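Local structure of putative short-chain dehydrogenase/reductase (Burkholderia xenovorans, 5IZ4) at residues A138-L143 / P193-N198; A242-F247 / I260-G265; G131-T136 / L185-N190. The protein probably acts as an NAD(P)(H)-dependent short-chain dehydrogenase/reductase, perhaps a 3-oxoacyl-[acyl-carrier-protein] reductase, on a Rossmann-type fold that here binds ADP. All blocks are in the same frame, centred on the assembly; numbering follows the deposited sequence. Where two conformers were deposited one is given.

Interaction 1: A138-L143 / P193-N198; sequences AAVPLL and PHIRVN
Ile195, at the start of strand 195-202, projects its long arm onto helix 118-146 and meets Leu143 and Val140 there. Followed outward from CB, the side chain reaches the helix through its CG1 branch. CG1 lies anti to the carbonyl carbon (chi1 -54°) and is aimed at the helix; Ile195 CG1 passes 4.0 Å from Leu143 CB. The second torsion is extended (chi2 165°) and carries the tip onward, until Ile195 CD1 rests 3.6 Å from Leu143 CB. Ile195 CD1 also lies 4.0 Å from Val140 O, about one helical turn earlier, and Val140 CG1 is more loosely placed, 4.4 Å from Ile195 CD1. Leu143 thus offers the base of its side chain to the isoleucine, and its methyl-bearing end is left to pack elsewhere. The example illustrates how a single extended isoleucine can bridge from a strand to a helix through its delta methyl, by van der Waals contact. Leu143 and Ile195 both pack on Val155 of strand 153-158, which lies beside strand 195-202 in the sheet, and Leu143 also touches Ile95. Next to them, Val140 touches Leu191 of helix 171-191 and Val197 lies on Leu187, so the contact occupies the layer between two neighbouring helices and the sheet they cover.

Interaction 2: A242-F247 / I260-G265; sequences AELAWF and IAAENG
The last strand of the parallel Rossmann-type sheet, 259-262, is covered here by helix 238-250, which precedes it in the chain, and Leu244 joins the two by packing on Ile260 and Ala262. Its CG stands anti to the backbone N (chi1 -175°), which directs the fork of methyls at the strand. Both prongs approach one branch of Ile260: CD1 of Leu244 lies 4.0 Å from Ile260 CG2, and Leu244 CD2 lies 4.1 Å from the same Ile260 CG2, the two side chains crossing at a slant. Ile260 was deposited in two conformers, and these values hold for one of them. Two residues on, CB of Ala262 points to the same side of the strand and approaches Leu244 CD2 at 4.2 Å, whereas Ala261 faces the other way, onto Leu164.

Beyond the strand the chain turns sharply, and Glu263 folds back so that its OE1 accepts the N-H of Gly265, with Glu263 OE1 and Gly265 N 2.9 Å apart (158° at the hydrogen). The donor arrives from above the carboxylate plane; OE2 meanwhile receives Leu267 N, so the one carboxylate ties down two backbone amides of the turn. Phe247 stacks on Phe247 of the second subunit, whose Phe247 also packs on Leu244, placing the layer at a subunit interface. The chemistry therefore divides in two: purely apolar, undirected contacts seat the helix on the strand, whereas the Glu263 carboxylate, which takes no part in that packing, holds the chain beyond the strand with directed hydrogen bonds.

Interaction 3: G131-T136 / L185-N190; sequences GLYQMT and LSLARN
Two helical segments lie side by side, and the closest approach of their CA atoms is between Tyr133 and Leu187, 8.9 Å. Leu187 points across the gap, and its two methyls part company: Leu187 CD1 reaches Thr136 CG2 tip to tip at 4.1 Å, while the far part of the Tyr133 ring comes near the other methyl, Leu187 CD2 lying 4.3 Å from Tyr133 CE2, obliquely to the ring. Thr136 presents its methyl to Leu187 while its hydroxyl is engaged within its own helix. With chi1 at -58° the methyl is anti to the backbone N, and Thr136 OG1 bends back to donate to Leu132 O at 2.9 Å. That carbonyl also accepts Thr136 N, the two donors arriving from opposite faces of its plane. On the partner helix Asn190 ND2 donates to Ser186 O at 2.8 Å, with that oxygen close to the plane of the Asn190 side-chain amide.

Tyr133 also meets the ring of Phe121 of the third subunit, and Ser186 OG is hydrogen-bonded to His110 of that subunit. A pair of long helices packed on one another and presented to another copy is consistent with the helical interface of tetrameric short-chain dehydrogenases, where two such pairs form a four-helix bundle.

How the interactions relate
From the N terminus, helix 118-146 supplies first 131-136 and then 138-143. The chain next runs through strand 153-158 and helix 171-191, where 185-190 closes interaction 3, and enters strand 195-202, where 193-198 closes interaction 1. The two loops therefore cross, and the two contacts meet where helix 171-191 lies on strand 195-202, Val197 O against Ala188 CB. Together they bind two helices to each other and to one face of the sheet. Interaction 2 follows in series, a short local closure between helix 238-250 and strand 259-262. Its strand neighbours 195-202, so the sheet connects it to interaction 1 without direct contact. All three reach the second subunit.

Interaction 1: A138-L143 / P193-N198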
ATOM      1  N   ALA A 138     -13.909  25.519  -2.452  1.00 16.63           N
ATOM      2  CA  ALA A 138     -14.289  26.792  -3.056  1.00 19.68           C
ATOM      3  C   ALA A 138     -14.265  26.724  -4.579  1.00 20.51           C
ATOM      4  O   ALA A 138     -15.103  27.351  -5.242  1.00 19.14           O
ATOM      5  CB  ALA A 138     -13.370  27.913  -2.559  1.00 20.37           C
ATOM      6  N   ALA A 139     -13.344  25.941  -5.143  1.00 19.02           N
ATOM      7  CA  ALA A 139     -13.157  25.811  -6.581  1.00 21.21           C
ATOM      8  C   ALA A 139     -14.063  24.772  -7.227  1.00 24.06           C
ATOM      9  O   ALA A 139     -14.201  24.784  -8.458  1.00 19.27           O
ATOM     10  CB  ALA A 139     -11.701  25.442  -6.894  1.00 18.62           C
ATOM     11  N   VAL A 140     -14.689  23.898  -6.433  1.00 19.84           N
ATOM     12  CA  VAL A 140     -15.440  22.771  -7.006  1.00 20.65           C
ATOM     13  C   VAL A 140     -16.542  23.220  -7.959  1.00 25.24           C
ATOM     14  O   VAL A 140     -16.662  22.625  -9.049  1.00 19.39           O
ATOM     15  CB  VAL A 140     -15.968  21.867  -5.872  1.00 17.34           C
ATOM     16  CG1 VAL A 140     -17.217  21.117  -6.315  1.00 18.57           C
ATOM     17  CG2 VAL A 140     -14.888  20.895  -5.409  1.00 19.89           C
ATOM     18  N   PRO A 141     -17.385  24.212  -7.643  1.00 21.48           N
ATOM     19  CA  PRO A 141     -18.429  24.592  -8.615  1.00 20.54           C
ATOM     20  C   PRO A 141     -17.878  24.942  -9.989  1.00 22.69           C
ATOM     21  O   PRO A 141     -18.376  24.434 -11.003  1.00 25.81           O
ATOM     22  CB  PRO A 141     -19.113  25.787  -7.935  1.00 22.57           C
ATOM     23  CG  PRO A 141     -18.985  25.482  -6.474  1.00 25.86           C
ATOM     24  CD  PRO A 141     -17.598  24.866  -6.333  1.00 21.24           C
ATOM     25  N   LEU A 142     -16.836  25.779 -10.054  1.00 21.02           N
ATOM     26  CA  LEU A 142     -16.262  26.130 -11.351  1.00 22.13           C
ATOM     27  C   LEU A 142     -15.517  24.953 -11.977  1.00 21.15           C
ATOM     28  O   LEU A 142     -15.553  24.776 -13.202  1.00 19.47           O
ATOM     29  CB  LEU A 142     -15.340  27.340 -11.210  1.00 26.76           C
ATOM     30  CG  LEU A 142     -16.045  28.689 -11.347  1.00 33.42           C
ATOM     31  CD1 LEU A 142     -15.104  29.823 -10.985  1.00 28.74           C
ATOM     32  CD2 LEU A 142     -16.574  28.850 -12.764  1.00 32.49           C
ATOM     33  N   LEU A 143     -14.826  24.145 -11.163  1.00 17.11           N
ATOM     34  CA  LEU A 143     -14.158  22.965 -11.704  1.00 18.64           C
ATOM     35  C   LEU A 143     -15.150  22.031 -12.378  1.00 22.32           C
ATOM     36  O   LEU A 143     -14.880  21.501 -13.461  1.00 22.84           O
ATOM     37  CB  LEU A 143     -13.405  22.224 -10.596  1.00 19.28           C
ATOM     38  CG  LEU A 143     -12.036  22.799 -10.238  1.00 17.17           C
ATOM     39  CD1 LEU A 143     -11.606  22.302  -8.869  1.00 17.56           C
ATOM     40  CD2 LEU A 143     -10.999  22.389 -11.300  1.00 19.43           C
ATOM     41  N   PRO A 193     -17.593  11.947 -11.737  1.00 20.22           N
ATOM     42  CA  PRO A 193     -16.613  11.751 -12.811  1.00 20.40           C
ATOM     43  C   PRO A 193     -16.053  13.040 -13.396  1.00 19.30           C
ATOM     44  O   PRO A 193     -15.162  12.958 -14.245  1.00 24.92           O
ATOM     45  CB  PRO A 193     -17.430  11.010 -13.869  1.00 18.26           C
ATOM     46  CG  PRO A 193     -18.786  11.598 -13.727  1.00 22.61           C
ATOM     47  CD  PRO A 193     -18.975  11.854 -12.246  1.00 19.81           C
ATOM     48  N   HIS A 194     -16.557  14.193 -12.940  1.00 20.07           N
ATOM     49  CA  HIS A 194     -16.245  15.465 -13.589  1.00 18.80           C
ATOM     50  C   HIS A 194     -14.889  16.018 -13.188  1.00 19.72           C
ATOM     51  O   HIS A 194     -14.283  16.760 -13.964  1.00 19.70           O
ATOM     52  CB  HIS A 194     -17.330  16.490 -13.278  1.00 22.75           C
ATOM     53  CG  HIS A 194     -18.706  16.003 -13.592  1.00 36.07           C
ATOM     54  ND1 HIS A 194     -19.585  15.575 -12.621  1.00 41.84           N
ATOM     55  CD2 HIS A 194     -19.342  15.840 -14.775  1.00 41.37           C
ATOM     56  CE1 HIS A 194     -20.714  15.193 -13.190  1.00 39.32           C
ATOM     57  NE2 HIS A 194     -20.592  15.344 -14.497  1.00 42.49           N
ATOM     58  N   ILE A 195     -14.400  15.678 -11.999  1.00 17.25           N
ATOM     59  CA  ILE A 195     -13.137  16.201 -11.483  1.00 16.84           C
ATOM     60  C   ILE A 195     -12.296  15.026 -11.008  1.00 16.42           C
ATOM     61  O   ILE A 195     -12.791  14.166 -10.274  1.00 18.83           O
ATOM     62  CB  ILE A 195     -13.355  17.194 -10.323  1.00 20.22           C
ATOM     63  CG1 ILE A 195     -14.320  18.309 -10.726  1.00 18.70           C
ATOM     64  CG2 ILE A 195     -12.010  17.770  -9.872  1.00 18.78           C
ATOM     65  CD1 ILE A 195     -14.874  19.117  -9.516  1.00 16.81           C
ATOM     66  N   ARG A 196     -11.034  14.987 -11.428  1.00 16.95           N
ATOM     67  CA  ARG A 196     -10.064  14.026 -10.926  1.00 18.37           C
ATOM     68  C   ARG A 196      -9.240  14.676  -9.826  1.00 16.61           C
ATOM     69  O   ARG A 196      -8.934  15.866  -9.898  1.00 17.66           O
ATOM     70  CB  ARG A 196      -9.147  13.538 -12.048  1.00 15.63           C
ATOM     71  CG  ARG A 196      -9.892  12.770 -13.137  1.00 16.56           C
ATOM     72  CD  ARG A 196      -8.958  12.389 -14.283  1.00 16.21           C
ATOM     73  NE  ARG A 196      -8.521  13.566 -15.027  1.00 16.72           N
ATOM     74  CZ  ARG A 196      -7.305  14.099 -14.935  1.00 23.12           C
ATOM     75  NH1 ARG A 196      -6.404  13.566 -14.120  1.00 25.23           N
ATOM     76  NH2 ARG A 196      -7.005  15.170 -15.648  1.00 29.34           N
ATOM     77  N   VAL A 197      -8.905  13.903  -8.795  1.00 14.41           N
ATOM     78  CA  VAL A 197      -8.158  14.426  -7.653  1.00 15.99           C
ATOM     79  C   VAL A 197      -7.006  13.475  -7.370  1.00 17.29           C
ATOM     80  O   VAL A 197      -7.229  12.278  -7.136  1.00 15.72           O
ATOM     81  CB  VAL A 197      -9.034  14.592  -6.400  1.00 18.83           C
ATOM     82  CG1 VAL A 197      -8.252  15.350  -5.295  1.00 16.36           C
ATOM     83  CG2 VAL A 197     -10.339  15.329  -6.728  1.00 19.73           C
ATOM     84  N   ASN A 198      -5.784  14.008  -7.363  1.00 16.21           N
ATOM     85  CA  ASN A 198      -4.590  13.208  -7.132  1.00 16.64           C
ATOM     86  C   ASN A 198      -3.655  13.974  -6.211  1.00 15.06           C
ATOM     87  O   ASN A 198      -3.771  15.190  -6.044  1.00 16.21           O
ATOM     88  CB  ASN A 198      -3.874  12.870  -8.445  1.00 13.48           C
ATOM     89  CG  ASN A 198      -4.703  11.966  -9.341  1.00 18.85           C
ATOM     90  OD1 ASN A 198      -4.891  10.780  -9.045  1.00 16.66           O
ATOM     91  ND2 ASN A 198      -5.199  12.518 -10.449  1.00 14.46           N
TER

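Interaction 2: A242-F247 / I260-G265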
ATOM      1  N   ALA A 242       6.425  20.200 -10.910  1.00 20.84           N
ATOM      2  CA  ALA A 242       5.535  20.916 -11.820  1.00 20.25           C
ATOM      3  C   ALA A 242       5.210  20.079 -13.053  1.00 20.91           C
ATOM      4  O   ALA A 242       4.058  20.049 -13.499  1.00 18.63           O
ATOM      5  CB  ALA A 242       6.169  22.245 -12.235  1.00 19.36           C
ATOM      6  N   GLU A 243       6.213  19.399 -13.623  1.00 19.67           N
ATOM      7  CA  GLU A 243       5.951  18.539 -14.780  1.00 16.14           C
ATOM      8  C   GLU A 243       4.934  17.461 -14.438  1.00 19.11           C
ATOM      9  O   GLU A 243       4.049  17.151 -15.244  1.00 20.69           O
ATOM     10  CB  GLU A 243       7.239  17.869 -15.286  1.00 20.72           C
ATOM     11  CG  GLU A 243       8.184  18.734 -16.101  1.00 30.93           C
ATOM     12  CD  GLU A 243       7.610  19.213 -17.437  1.00 24.43           C
ATOM     13  OE1 GLU A 243       8.060  20.275 -17.900  1.00 36.25           O
ATOM     14  OE2 GLU A 243       6.740  18.534 -18.026  1.00 31.06           O
ATOM     15  N   LEU A 244       5.063  16.860 -13.255  1.00 16.49           N
ATOM     16  CA  LEU A 244       4.115  15.837 -12.835  1.00 15.40           C
ATOM     17  C   LEU A 244       2.717  16.425 -12.647  1.00 20.89           C
ATOM     18  O   LEU A 244       1.721  15.811 -13.048  1.00 19.43           O
ATOM     19  CB  LEU A 244       4.629  15.179 -11.554  1.00 19.49           C
ATOM     20  CG  LEU A 244       3.928  13.986 -10.907  1.00 28.16           C
ATOM     21  CD1 LEU A 244       3.799  12.807 -11.860  1.00 24.01           C
ATOM     22  CD2 LEU A 244       4.705  13.576  -9.663  1.00 27.71           C
ATOM     23  N   ALA A 245       2.613  17.618 -12.054  1.00 18.21           N
ATOM     24  CA  ALA A 245       1.299  18.229 -11.901  1.00 16.28           C
ATOM     25  C   ALA A 245       0.680  18.527 -13.260  1.00 19.97           C
ATOM     26  O   ALA A 245      -0.526  18.325 -13.463  1.00 17.49           O
ATOM     27  CB  ALA A 245       1.397  19.514 -11.071  1.00 16.58           C
ATOM     28  N   TRP A 246       1.491  19.029 -14.193  1.00 18.61           N
ATOM     29  CA  TRP A 246       1.007  19.287 -15.548  1.00 20.97           C
ATOM     30  C   TRP A 246       0.591  17.994 -16.242  1.00 24.59           C
ATOM     31  O   TRP A 246      -0.475  17.937 -16.872  1.00 18.21           O
ATOM     32  CB  TRP A 246       2.075  20.018 -16.368  1.00 20.12           C
ATOM     33  CG  TRP A 246       1.785  19.985 -17.847  1.00 22.81           C
ATOM     34  CD1 TRP A 246       2.429  19.242 -18.803  1.00 22.60           C
ATOM     35  CD2 TRP A 246       0.741  20.690 -18.527  1.00 24.86           C
ATOM     36  NE1 TRP A 246       1.857  19.459 -20.034  1.00 27.15           N
ATOM     37  CE2 TRP A 246       0.815  20.339 -19.889  1.00 25.98           C
ATOM     38  CE3 TRP A 246      -0.253  21.578 -18.114  1.00 20.76           C
ATOM     39  CZ2 TRP A 246      -0.060  20.855 -20.840  1.00 30.92           C
ATOM     40  CZ3 TRP A 246      -1.124  22.089 -19.060  1.00 26.36           C
ATOM     41  CH2 TRP A 246      -1.027  21.722 -20.408  1.00 29.24           C
ATOM     42  N   PHE A 247       1.407  16.938 -16.129  1.00 18.12           N
ATOM     43  CA  PHE A 247       1.061  15.681 -16.787  1.00 20.71           C
ATOM     44  C   PHE A 247      -0.259  15.131 -16.266  1.00 19.12           C
ATOM     45  O   PHE A 247      -1.125  14.726 -17.049  1.00 20.68           O
ATOM     46  CB  PHE A 247       2.158  14.626 -16.602  1.00 19.57           C
ATOM     47  CG  PHE A 247       1.678  13.226 -16.911  1.00 21.50           C
ATOM     48  CD1 PHE A 247       1.581  12.790 -18.222  1.00 27.21           C
ATOM     49  CD2 PHE A 247       1.266  12.375 -15.893  1.00 22.24           C
ATOM     50  CE1 PHE A 247       1.111  11.530 -18.512  1.00 22.78           C
ATOM     51  CE2 PHE A 247       0.789  11.110 -16.181  1.00 22.34           C
ATOM     52  CZ  PHE A 247       0.710  10.693 -17.495  1.00 22.46           C
ATOM     53  N   ILE A 260       1.208   9.848  -6.126  1.00 15.70           N
ATOM     54  CA  ILE A 260       2.358   9.540  -6.980  0.68 17.48           C
ATOM     55  C   ILE A 260       3.624   9.970  -6.256  1.00 20.58           C
ATOM     56  O   ILE A 260       3.810  11.166  -5.994  1.00 17.63           O
ATOM     57  CB  ILE A 260       2.263  10.256  -8.337  0.68 18.66           C
ATOM     58  CG1 ILE A 260       0.883  10.061  -8.961  0.68 23.10           C
ATOM     59  CG2 ILE A 260       3.357   9.740  -9.269  0.68 15.80           C
ATOM     60  CD1 ILE A 260       0.565   8.622  -9.253  0.68 16.73           C
ATOM     61  N   ALA A 261       4.500   9.018  -5.946  1.00 18.23           N
ATOM     62  CA  ALA A 261       5.736   9.311  -5.222  1.00 18.22           C
ATOM     63  C   ALA A 261       6.865   9.587  -6.213  1.00 21.32           C
ATOM     64  O   ALA A 261       7.150   8.761  -7.089  1.00 20.54           O
ATOM     65  CB  ALA A 261       6.107   8.147  -4.300  1.00 18.15           C
ATOM     66  N   ALA A 262       7.499  10.749  -6.076  1.00 17.25           N
ATOM     67  CA  ALA A 262       8.634  11.160  -6.897  1.00 19.90           C
ATOM     68  C   ALA A 262       9.724  11.530  -5.897  1.00 17.80           C
ATOM     69  O   ALA A 262       9.838  12.688  -5.480  1.00 16.98           O
ATOM     70  CB  ALA A 262       8.264  12.317  -7.820  1.00 21.64           C
ATOM     71  N   GLU A 263      10.503  10.526  -5.480  1.00 16.36           N
ATOM     72  CA  GLU A 263      11.363  10.686  -4.314  1.00 14.29           C
ATOM     73  C   GLU A 263      12.745  10.095  -4.532  1.00 14.74           C
ATOM     74  O   GLU A 263      13.440   9.797  -3.551  1.00 18.49           O
ATOM     75  CB  GLU A 263      10.726  10.048  -3.065  1.00 21.94           C
ATOM     76  CG  GLU A 263       9.903   8.771  -3.297  1.00 17.24           C
ATOM     77  CD  GLU A 263      10.672   7.652  -4.002  1.00 19.91           C
ATOM     78  OE1 GLU A 263      11.045   7.817  -5.188  1.00 20.91           O
ATOM     79  OE2 GLU A 263      10.897   6.595  -3.369  1.00 19.09           O
ATOM     80  N   ASN A 264      13.147   9.898  -5.787  1.00 16.03           N
ATOM     81  CA  ASN A 264      14.514   9.508  -6.128  1.00 17.19           C
ATOM     82  C   ASN A 264      14.893   8.151  -5.538  1.00 19.13           C
ATOM     83  O   ASN A 264      16.070   7.880  -5.284  1.00 19.98           O
ATOM     84  CB  ASN A 264      15.493  10.606  -5.705  1.00 19.69           C
ATOM     85  CG  ASN A 264      15.248  11.880  -6.476  1.00 20.76           C
ATOM     86  OD1 ASN A 264      15.386  11.893  -7.695  1.00 18.33           O
ATOM     87  ND2 ASN A 264      14.821  12.939  -5.786  1.00 19.96           N
ATOM     88  N   GLY A 265      13.901   7.286  -5.333  1.00 17.09           N
ATOM     89  CA  GLY A 265      14.147   5.936  -4.870  1.00 15.68           C
ATOM     90  C   GLY A 265      14.187   5.750  -3.366  1.00 19.23           C
ATOM     91  O   GLY A 265      14.440   4.631  -2.908  1.00 19.86           O
TER

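Interaction 3: G131-T136 / L185-N190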
ATOM      1  N   GLY A 131      -6.809  23.987   5.024  1.00 18.16           N
ATOM      2  CA  GLY A 131      -6.687  24.984   3.973  1.00 19.30           C
ATOM      3  C   GLY A 131      -6.775  24.373   2.589  1.00 18.03           C
ATOM      4  O   GLY A 131      -7.389  24.943   1.680  1.00 19.15           O
ATOM      5  N   LEU A 132      -6.177  23.195   2.418  1.00 17.46           N
ATOM      6  CA  LEU A 132      -6.241  22.505   1.138  1.00 16.69           C
ATOM      7  C   LEU A 132      -7.674  22.100   0.814  1.00 18.03           C
ATOM      8  O   LEU A 132      -8.141  22.289  -0.316  1.00 18.39           O
ATOM      9  CB  LEU A 132      -5.306  21.303   1.177  1.00 16.36           C
ATOM     10  CG  LEU A 132      -5.173  20.418  -0.069  1.00 15.79           C
ATOM     11  CD1 LEU A 132      -3.759  19.840  -0.162  1.00 16.27           C
ATOM     12  CD2 LEU A 132      -6.211  19.309  -0.036  1.00 16.21           C
ATOM     13  N   TYR A 133      -8.394  21.565   1.802  1.00 15.22           N
ATOM     14  CA  TYR A 133      -9.805  21.245   1.607  1.00 13.36           C
ATOM     15  C   TYR A 133     -10.627  22.492   1.280  1.00 17.66           C
ATOM     16  O   TYR A 133     -11.486  22.468   0.386  1.00 17.37           O
ATOM     17  CB  TYR A 133     -10.365  20.564   2.853  1.00 16.90           C
ATOM     18  CG  TYR A 133     -11.852  20.332   2.755  1.00 17.71           C
ATOM     19  CD1 TYR A 133     -12.757  21.236   3.307  1.00 17.50           C
ATOM     20  CD2 TYR A 133     -12.356  19.219   2.085  1.00 19.13           C
ATOM     21  CE1 TYR A 133     -14.124  21.039   3.206  1.00 18.55           C
ATOM     22  CE2 TYR A 133     -13.718  19.003   1.978  1.00 19.88           C
ATOM     23  CZ  TYR A 133     -14.600  19.925   2.540  1.00 18.34           C
ATOM     24  OH  TYR A 133     -15.950  19.716   2.428  1.00 18.65           O
ATOM     25  N   GLN A 134     -10.409  23.581   2.020  1.00 17.80           N
ATOM     26  CA  GLN A 134     -11.229  24.772   1.824  1.00 18.52           C
ATOM     27  C   GLN A 134     -11.013  25.370   0.438  1.00 18.51           C
ATOM     28  O   GLN A 134     -11.965  25.840  -0.199  1.00 19.54           O
ATOM     29  CB  GLN A 134     -10.938  25.798   2.924  1.00 16.28           C
ATOM     30  CG  GLN A 134     -11.511  25.360   4.283  1.00 15.37           C
ATOM     31  CD  GLN A 134     -11.287  26.369   5.412  1.00 18.41           C
ATOM     32  OE1 GLN A 134     -12.071  26.421   6.359  1.00 19.24           O
ATOM     33  NE2 GLN A 134     -10.203  27.146   5.331  1.00 20.04           N
ATOM     34  N   MET A 135      -9.774  25.344  -0.053  1.00 17.03           N
ATOM     35  CA  MET A 135      -9.498  25.849  -1.394  1.00 17.70           C
ATOM     36  C   MET A 135     -10.168  24.972  -2.443  1.00 19.37           C
ATOM     37  O   MET A 135     -10.803  25.472  -3.381  1.00 18.07           O
ATOM     38  CB  MET A 135      -7.985  25.904  -1.626  1.00 18.02           C
ATOM     39  CG  MET A 135      -7.588  26.727  -2.828  1.00 21.76           C
ATOM     40  SD  MET A 135      -8.016  28.472  -2.591  1.00 22.95           S
ATOM     41  CE  MET A 135      -8.152  28.973  -4.306  1.00 25.48           C
ATOM     42  N   THR A 136     -10.041  23.653  -2.287  1.00 17.79           N
ATOM     43  CA  THR A 136     -10.660  22.723  -3.222  1.00 16.38           C
ATOM     44  C   THR A 136     -12.172  22.901  -3.241  1.00 17.26           C
ATOM     45  O   THR A 136     -12.777  23.026  -4.312  1.00 17.60           O
ATOM     46  CB  THR A 136     -10.295  21.288  -2.854  1.00 16.90           C
ATOM     47  OG1 THR A 136      -8.867  21.126  -2.862  1.00 18.53           O
ATOM     48  CG2 THR A 136     -10.896  20.334  -3.863  1.00 16.98           C
ATOM     49  N   LEU A 185      -8.356  10.696  -1.424  1.00 14.48           N
ATOM     50  CA  LEU A 185      -9.214   9.571  -1.789  1.00 14.18           C
ATOM     51  C   LEU A 185     -10.685   9.943  -1.698  1.00 19.50           C
ATOM     52  O   LEU A 185     -11.471   9.628  -2.600  1.00 17.44           O
ATOM     53  CB  LEU A 185      -8.925   8.370  -0.893  1.00 14.63           C
ATOM     54  CG  LEU A 185      -7.505   7.830  -0.949  1.00 23.83           C
ATOM     55  CD1 LEU A 185      -7.405   6.637  -0.028  1.00 23.22           C
ATOM     56  CD2 LEU A 185      -7.143   7.451  -2.361  1.00 25.58           C
ATOM     57  N   SER A 186     -11.090  10.586  -0.598  1.00 14.67           N
ATOM     58  CA  SER A 186     -12.490  10.967  -0.470  1.00 14.33           C
ATOM     59  C   SER A 186     -12.892  11.924  -1.583  1.00 14.58           C
ATOM     60  O   SER A 186     -13.950  11.767  -2.207  1.00 15.92           O
ATOM     61  CB  SER A 186     -12.741  11.605   0.899  1.00 14.53           C
ATOM     62  OG  SER A 186     -14.080  12.074   0.958  1.00 18.63           O
ATOM     63  N   LEU A 187     -12.059  12.937  -1.831  1.00 14.83           N
ATOM     64  CA  LEU A 187     -12.377  13.927  -2.855  1.00 17.77           C
ATOM     65  C   LEU A 187     -12.473  13.275  -4.226  1.00 17.97           C
ATOM     66  O   LEU A 187     -13.398  13.560  -4.996  1.00 18.21           O
ATOM     67  CB  LEU A 187     -11.327  15.034  -2.857  1.00 17.92           C
ATOM     68  CG  LEU A 187     -11.306  15.988  -1.645  1.00 16.14           C
ATOM     69  CD1 LEU A 187     -10.094  16.906  -1.750  1.00 16.12           C
ATOM     70  CD2 LEU A 187     -12.597  16.792  -1.544  1.00 17.67           C
ATOM     71  N   ALA A 188     -11.530  12.385  -4.547  1.00 14.92           N
ATOM     72  CA  ALA A 188     -11.587  11.686  -5.824  1.00 15.66           C
ATOM     73  C   ALA A 188     -12.881  10.893  -5.956  1.00 17.12           C
ATOM     74  O   ALA A 188     -13.538  10.923  -7.003  1.00 15.36           O
ATOM     75  CB  ALA A 188     -10.378  10.760  -5.978  1.00 17.71           C
ATOM     76  N   ARG A 189     -13.253  10.159  -4.904  1.00 15.13           N
ATOM     77  CA  ARG A 189     -14.454   9.337  -4.979  1.00 16.69           C
ATOM     78  C   ARG A 189     -15.696  10.198  -5.158  1.00 16.70           C
ATOM     79  O   ARG A 189     -16.601   9.854  -5.932  1.00 18.92           O
ATOM     80  CB  ARG A 189     -14.579   8.471  -3.725  1.00 16.70           C
ATOM     81  CG  ARG A 189     -15.764   7.523  -3.743  1.00 18.14           C
ATOM     82  CD  ARG A 189     -15.844   6.669  -2.482  1.00 23.05           C
ATOM     83  NE  ARG A 189     -14.749   5.705  -2.397  1.00 20.87           N
ATOM     84  CZ  ARG A 189     -13.704   5.830  -1.590  1.00 19.78           C
ATOM     85  NH1 ARG A 189     -13.603   6.883  -0.778  1.00 18.96           N
ATOM     86  NH2 ARG A 189     -12.754   4.896  -1.586  1.00 19.90           N
ATOM     87  N   ASN A 190     -15.765  11.318  -4.450  1.00 16.24           N
ATOM     88  CA  ASN A 190     -17.001  12.080  -4.426  1.00 20.26           C
ATOM     89  C   ASN A 190     -17.101  13.144  -5.514  1.00 22.36           C
ATOM     90  O   ASN A 190     -18.203  13.650  -5.756  1.00 24.17           O
ATOM     91  CB  ASN A 190     -17.173  12.715  -3.047  1.00 19.07           C
ATOM     92  CG  ASN A 190     -17.528  11.689  -2.004  1.00 18.52           C
ATOM     93  OD1 ASN A 190     -18.700  11.345  -1.838  1.00 28.53           O
ATOM     94  ND2 ASN A 190     -16.519  11.152  -1.330  1.00 18.00           N
TER